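Local coordinates for protein putative hydrolase (Burkholderia cenocepacia, PDB 4X00) that is a putative hydrolase of the alpha/beta hydrolase fold, probably an esterase acting on aryl esters, at residues I37-G42 against V107-S112; I65-R70 against D92-I97. All coordinates share one frame; numbering follows the deposited sequence.

Contact 1 (I37-G42 against V107-S112); sequences IIFIHG and VLVGWS
Val107 begins the pairing with Ile38: its carbonyl O takes the Ile38 N-H at 2.9 Å, and Ile37 CA adds a C-H...O contact to the same oxygen. The two strands run parallel, their axes 15° apart. Leu108 sends its side chain to the face shared with Ile38 and Ile40, where CD2 rests against Ile38 CB at 4.1 Å and Leu94 of helix 87-100 packs over all three. Val109 alternates back to the face of Ile37 and Phe39. Its N-H reaches Ile38 O and its O receives Ile40 N at 2.7 Å, so both of its backbone polar groups are spent on this one neighbour. With chi1 at 179°, its two methyls part: CG2 meets Ile37 CG2 at 3.6 Å, whereas CB and CG1 lie beside Phe39 CD2; Leu273 of helix 266-280 closes over Phe39 and Val109. Gly110, opposite Ile40, contributes only backbone, and its CA approaches Ile40 O. Trp111 N makes the last interstrand bond, an almost straight one (174°) to Ile40 O. Its indole swings toward the departing chain, with CE3 3.4 Å from Gly42 N, while NE1 bonds to His259 O. Past Ile40 the segment 37-42 leaves the strand, and His41 ND1 holds Gly42 O in the plane of its own ring. Ser112 follows directly, at the N-cap position of helix 113-125. Parallel central strands leading into this sharp strand-to-helix turn are typical of the alpha/beta hydrolase fold, and Gly110 and Ser112 fit its GxSxG nucleophile elbow, with Ser112 the probable nucleophile.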
# COMPACT_ATOMS: atom_id res chain seq x y z
N ILE A 37 -0.25 -14.06 0.09
CA ILE A 37 -0.43 -12.72 -0.44
C ILE A 37 -0.17 -11.76 0.71
O ILE A 37 -0.75 -11.93 1.79
CB ILE A 37 -1.85 -12.47 -0.99
CG1 ILE A 37 -2.23 -13.54 -2.03
CG2 ILE A 37 -1.97 -11.04 -1.54
CD1 ILE A 37 -3.69 -13.49 -2.45
N ILE A 38 0.75 -10.81 0.51
CA ILE A 38 1.04 -9.79 1.53
C ILE A 38 0.50 -8.46 1.06
O ILE A 38 0.88 -7.97 -0.03
CB ILE A 38 2.55 -9.70 1.78
CG1 ILE A 38 3.09 -11.03 2.33
CG2 ILE A 38 2.85 -8.56 2.73
CD1 ILE A 38 4.63 -11.12 2.35
N PHE A 39 -0.42 -7.91 1.87
CA PHE A 39 -1.08 -6.64 1.59
C PHE A 39 -0.37 -5.51 2.32
O PHE A 39 -0.11 -5.62 3.53
CB PHE A 39 -2.53 -6.67 2.05
CG PHE A 39 -3.36 -7.69 1.32
CD1 PHE A 39 -3.42 -8.99 1.78
CD2 PHE A 39 -4.12 -7.33 0.21
CE1 PHE A 39 -4.22 -9.94 1.13
CE2 PHE A 39 -4.92 -8.27 -0.46
CZ PHE A 39 -4.97 -9.57 0.01
N ILE A 40 -0.09 -4.43 1.60
CA ILE A 40 0.67 -3.28 2.11
C ILE A 40 -0.17 -2.05 1.93
O ILE A 40 -0.46 -1.68 0.79
CB ILE A 40 2.00 -3.11 1.35
CG1 ILE A 40 2.76 -4.44 1.31
CG2 ILE A 40 2.86 -2.03 2.02
CD1 ILE A 40 3.77 -4.50 0.17
N HIS A 41 -0.65 -1.46 3.02
CA HIS A 41 -1.57 -0.34 2.91
C HIS A 41 -0.85 0.98 2.58
O HIS A 41 0.36 1.01 2.37
CB HIS A 41 -2.40 -0.20 4.20
CG HIS A 41 -1.59 0.22 5.40
ND1 HIS A 41 -1.25 1.54 5.65
CD2 HIS A 41 -1.09 -0.51 6.43
CE1 HIS A 41 -0.55 1.59 6.79
NE2 HIS A 41 -0.46 0.37 7.29
N GLY A 42 -1.63 2.06 2.51
CA GLY A 42 -1.12 3.36 2.11
C GLY A 42 -1.15 4.37 3.24
O GLY A 42 -1.42 4.04 4.40
N VAL A 107 2.81 -13.08 -3.35
CA VAL A 107 2.43 -11.96 -4.21
C VAL A 107 2.27 -10.74 -3.29
O VAL A 107 1.62 -10.84 -2.25
CB VAL A 107 1.12 -12.26 -4.96
CG1 VAL A 107 0.57 -10.99 -5.62
CG2 VAL A 107 1.37 -13.38 -6.00
N LEU A 108 2.85 -9.62 -3.69
CA LEU A 108 2.72 -8.35 -2.95
C LEU A 108 1.58 -7.53 -3.51
O LEU A 108 1.42 -7.45 -4.74
CB LEU A 108 4.01 -7.54 -3.05
CG LEU A 108 5.28 -8.31 -2.68
CD1 LEU A 108 6.49 -7.38 -2.79
CD2 LEU A 108 5.13 -8.92 -1.25
N VAL A 109 0.79 -6.92 -2.64
CA VAL A 109 -0.31 -6.04 -3.08
C VAL A 109 -0.09 -4.73 -2.34
O VAL A 109 -0.23 -4.69 -1.12
CB VAL A 109 -1.69 -6.61 -2.75
CG1 VAL A 109 -2.81 -5.66 -3.20
CG2 VAL A 109 -1.83 -7.98 -3.41
N GLY A 110 0.23 -3.67 -3.07
CA GLY A 110 0.59 -2.41 -2.42
C GLY A 110 -0.32 -1.27 -2.83
O GLY A 110 -0.43 -0.97 -4.02
N TRP A 111 -0.98 -0.64 -1.86
CA TRP A 111 -1.88 0.48 -2.10
C TRP A 111 -1.15 1.80 -1.89
O TRP A 111 -0.68 2.06 -0.78
CB TRP A 111 -3.08 0.40 -1.16
CG TRP A 111 -4.00 1.57 -1.25
CD1 TRP A 111 -4.38 2.23 -2.38
CD2 TRP A 111 -4.68 2.23 -0.15
NE1 TRP A 111 -5.25 3.26 -2.06
CE2 TRP A 111 -5.44 3.27 -0.70
CE3 TRP A 111 -4.73 2.01 1.24
CZ2 TRP A 111 -6.26 4.09 0.07
CZ3 TRP A 111 -5.52 2.85 2.01
CH2 TRP A 111 -6.26 3.89 1.43
N SER A 112 -1.06 2.62 -2.95
CA SER A 112 -0.62 4.01 -2.85
C SER A 112 0.82 4.07 -2.29
O SER A 112 1.75 3.62 -2.98
CB SER A 112 -1.63 4.82 -2.04
OG SER A 112 -1.37 6.21 -2.16

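Contact 2 (I65-R70 against D92-I97)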
# COMPACT_ATOMS: atom_id res chain seq x y z
N ILE A 65 -1.83 -12.19 4.41
CA ILE A 65 -1.00 -11.52 5.42
C ILE A 65 -1.17 -10.01 5.30
O ILE A 65 -1.01 -9.45 4.21
CB ILE A 65 0.47 -11.89 5.23
CG1 ILE A 65 0.67 -13.40 5.42
CG2 ILE A 65 1.37 -11.06 6.18
CD1 ILE A 65 2.00 -13.91 4.85
N THR A 66 -1.45 -9.34 6.42
CA THR A 66 -1.49 -7.89 6.43
C THR A 66 -0.53 -7.39 7.53
O THR A 66 -0.13 -8.16 8.40
CB THR A 66 -2.91 -7.34 6.71
OG1 THR A 66 -3.43 -7.92 7.92
CG2 THR A 66 -3.88 -7.65 5.58
N TYR A 67 -0.19 -6.11 7.50
CA TYR A 67 0.55 -5.52 8.59
C TYR A 67 0.35 -4.02 8.58
O TYR A 67 -0.10 -3.43 7.59
CB TYR A 67 2.05 -5.85 8.51
CG TYR A 67 2.84 -5.25 7.37
CD1 TYR A 67 2.77 -5.81 6.10
CD2 TYR A 67 3.69 -4.17 7.58
CE1 TYR A 67 3.53 -5.31 5.05
CE2 TYR A 67 4.47 -3.65 6.56
CZ TYR A 67 4.40 -4.25 5.28
OH TYR A 67 5.17 -3.76 4.26
N ASP A 68 0.68 -3.37 9.70
CA ASP A 68 0.65 -1.92 9.77
C ASP A 68 2.04 -1.39 9.42
O ASP A 68 3.07 -1.84 9.96
CB ASP A 68 0.27 -1.43 11.17
CG ASP A 68 -1.13 -1.84 11.59
OD1 ASP A 68 -1.97 -2.19 10.72
OD2 ASP A 68 -1.40 -1.83 12.80
N LEU A 69 2.10 -0.45 8.48
CA LEU A 69 3.37 0.24 8.17
C LEU A 69 3.95 0.92 9.39
O LEU A 69 3.22 1.33 10.32
CB LEU A 69 3.15 1.31 7.09
CG LEU A 69 2.72 0.83 5.70
CD1 LEU A 69 2.44 2.07 4.84
CD2 LEU A 69 3.81 -0.05 5.10
N ARG A 70 5.27 1.08 9.40
CA ARG A 70 5.87 1.92 10.43
C ARG A 70 5.14 3.27 10.47
O ARG A 70 4.73 3.82 9.43
CB ARG A 70 7.38 2.12 10.20
CG ARG A 70 7.76 2.86 8.91
CD ARG A 70 9.30 3.14 8.88
NE ARG A 70 10.00 1.88 9.17
CZ ARG A 70 11.04 1.77 9.98
NH1 ARG A 70 11.51 0.57 10.27
NH2 ARG A 70 11.63 2.86 10.51
N ASP A 92 12.87 -2.64 4.14
CA ASP A 92 13.38 -3.62 5.10
C ASP A 92 12.29 -4.14 6.03
O ASP A 92 12.35 -5.31 6.44
CB ASP A 92 14.53 -3.04 5.93
CG ASP A 92 15.80 -2.82 5.13
OD1 ASP A 92 15.94 -3.31 3.98
OD2 ASP A 92 16.70 -2.16 5.68
N ASP A 93 11.30 -3.31 6.35
CA ASP A 93 10.15 -3.79 7.12
C ASP A 93 9.46 -4.92 6.35
O ASP A 93 9.14 -5.96 6.92
CB ASP A 93 9.11 -2.68 7.38
CG ASP A 93 9.61 -1.54 8.27
OD1 ASP A 93 10.59 -1.73 8.99
OD2 ASP A 93 8.96 -0.48 8.25
N LEU A 94 9.19 -4.67 5.06
CA LEU A 94 8.55 -5.67 4.22
C LEU A 94 9.42 -6.94 4.14
O LEU A 94 8.91 -8.06 4.28
CB LEU A 94 8.28 -5.10 2.84
CG LEU A 94 7.70 -6.10 1.85
CD1 LEU A 94 6.38 -6.71 2.34
CD2 LEU A 94 7.53 -5.39 0.53
N ALA A 95 10.73 -6.78 3.95
CA ALA A 95 11.61 -7.94 3.87
C ALA A 95 11.56 -8.75 5.17
O ALA A 95 11.61 -9.98 5.14
CB ALA A 95 13.03 -7.51 3.56
N ALA A 96 11.47 -8.06 6.30
CA ALA A 96 11.43 -8.74 7.58
C ALA A 96 10.15 -9.57 7.73
O ALA A 96 10.18 -10.68 8.26
CB ALA A 96 11.56 -7.74 8.72
N ILE A 97 9.03 -9.02 7.27
CA ILE A 97 7.79 -9.79 7.28
C ILE A 97 7.85 -10.99 6.33
O ILE A 97 7.45 -12.08 6.72
CB ILE A 97 6.64 -8.87 6.98
CG1 ILE A 97 6.45 -8.02 8.25
CG2 ILE A 97 5.35 -9.63 6.58
CD1 ILE A 97 5.61 -6.88 8.10
O HOH W 1 6.73 -0.08 7.09
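Ile97 drives its CD1 methyl onto one face of the Tyr67 ring, 3.4 Å from the centroid and 18° off the normal, a close CH-pi contact displaced toward CG. Tyr67 presents that face because its CG sits between the backbone N and carbonyl carbon (chi1 68°), which turns the ring face to the Ile97 methyl. Leu94 crosses the tyrosine at about a right angle, its CB and CD1 each 3.7 Å from OH. This apolar end is dense around the ring but slackens toward Ile65, whose CG2 only brushes Ile97 CG2 at 4.2 Å; Leu24 of strand 23-30 also touches Ile97.

At the other end the contact is polar rather than close-packed: a buried ion pair and a water link the segments. Arg70, bent at chi3, offers its guanidinium side-on to Asp93: NE donates to OD2 at 2.7 Å and NH1 to OD1 at 2.8 Å, with the two planar groups only 16° out of parallel. A water donates to Asp93 OD2 and accepts from Arg70 N at 3.0 Å, joining the same pair again through the backbone. Arg70 NH1 also bridges to Asp20, and NH2 reaches Ser83 O.

Two bonds to separate carboxylate oxygens fix the rotation of both planar groups, and in this buried setting the guanidinium probably favours the ionised form of Asp93, although Asp20 at NH1 shares its charge.

How the contacts relate
From the N terminus the chain passes through strand 36-40, the first side of contact 1, and then strand 63-67, the first side of contact 2. Helix 87-100 closes contact 2 before strand 107-111 returns to close contact 1, so the 65-70/92-97 loop is nested wholly inside the 37-42/107-112 loop. Strand 36-40 lies between strands 63-67 and 107-111 in the sheet, and probable backbone hydrogen bonds from Ile37 O to Ile65 N and from Ile65 O to Phe39 N join the contacts directly. Contact 1 thus ties two neighbouring strands within the sheet, whereas contact 2 seats a helix against one face of it.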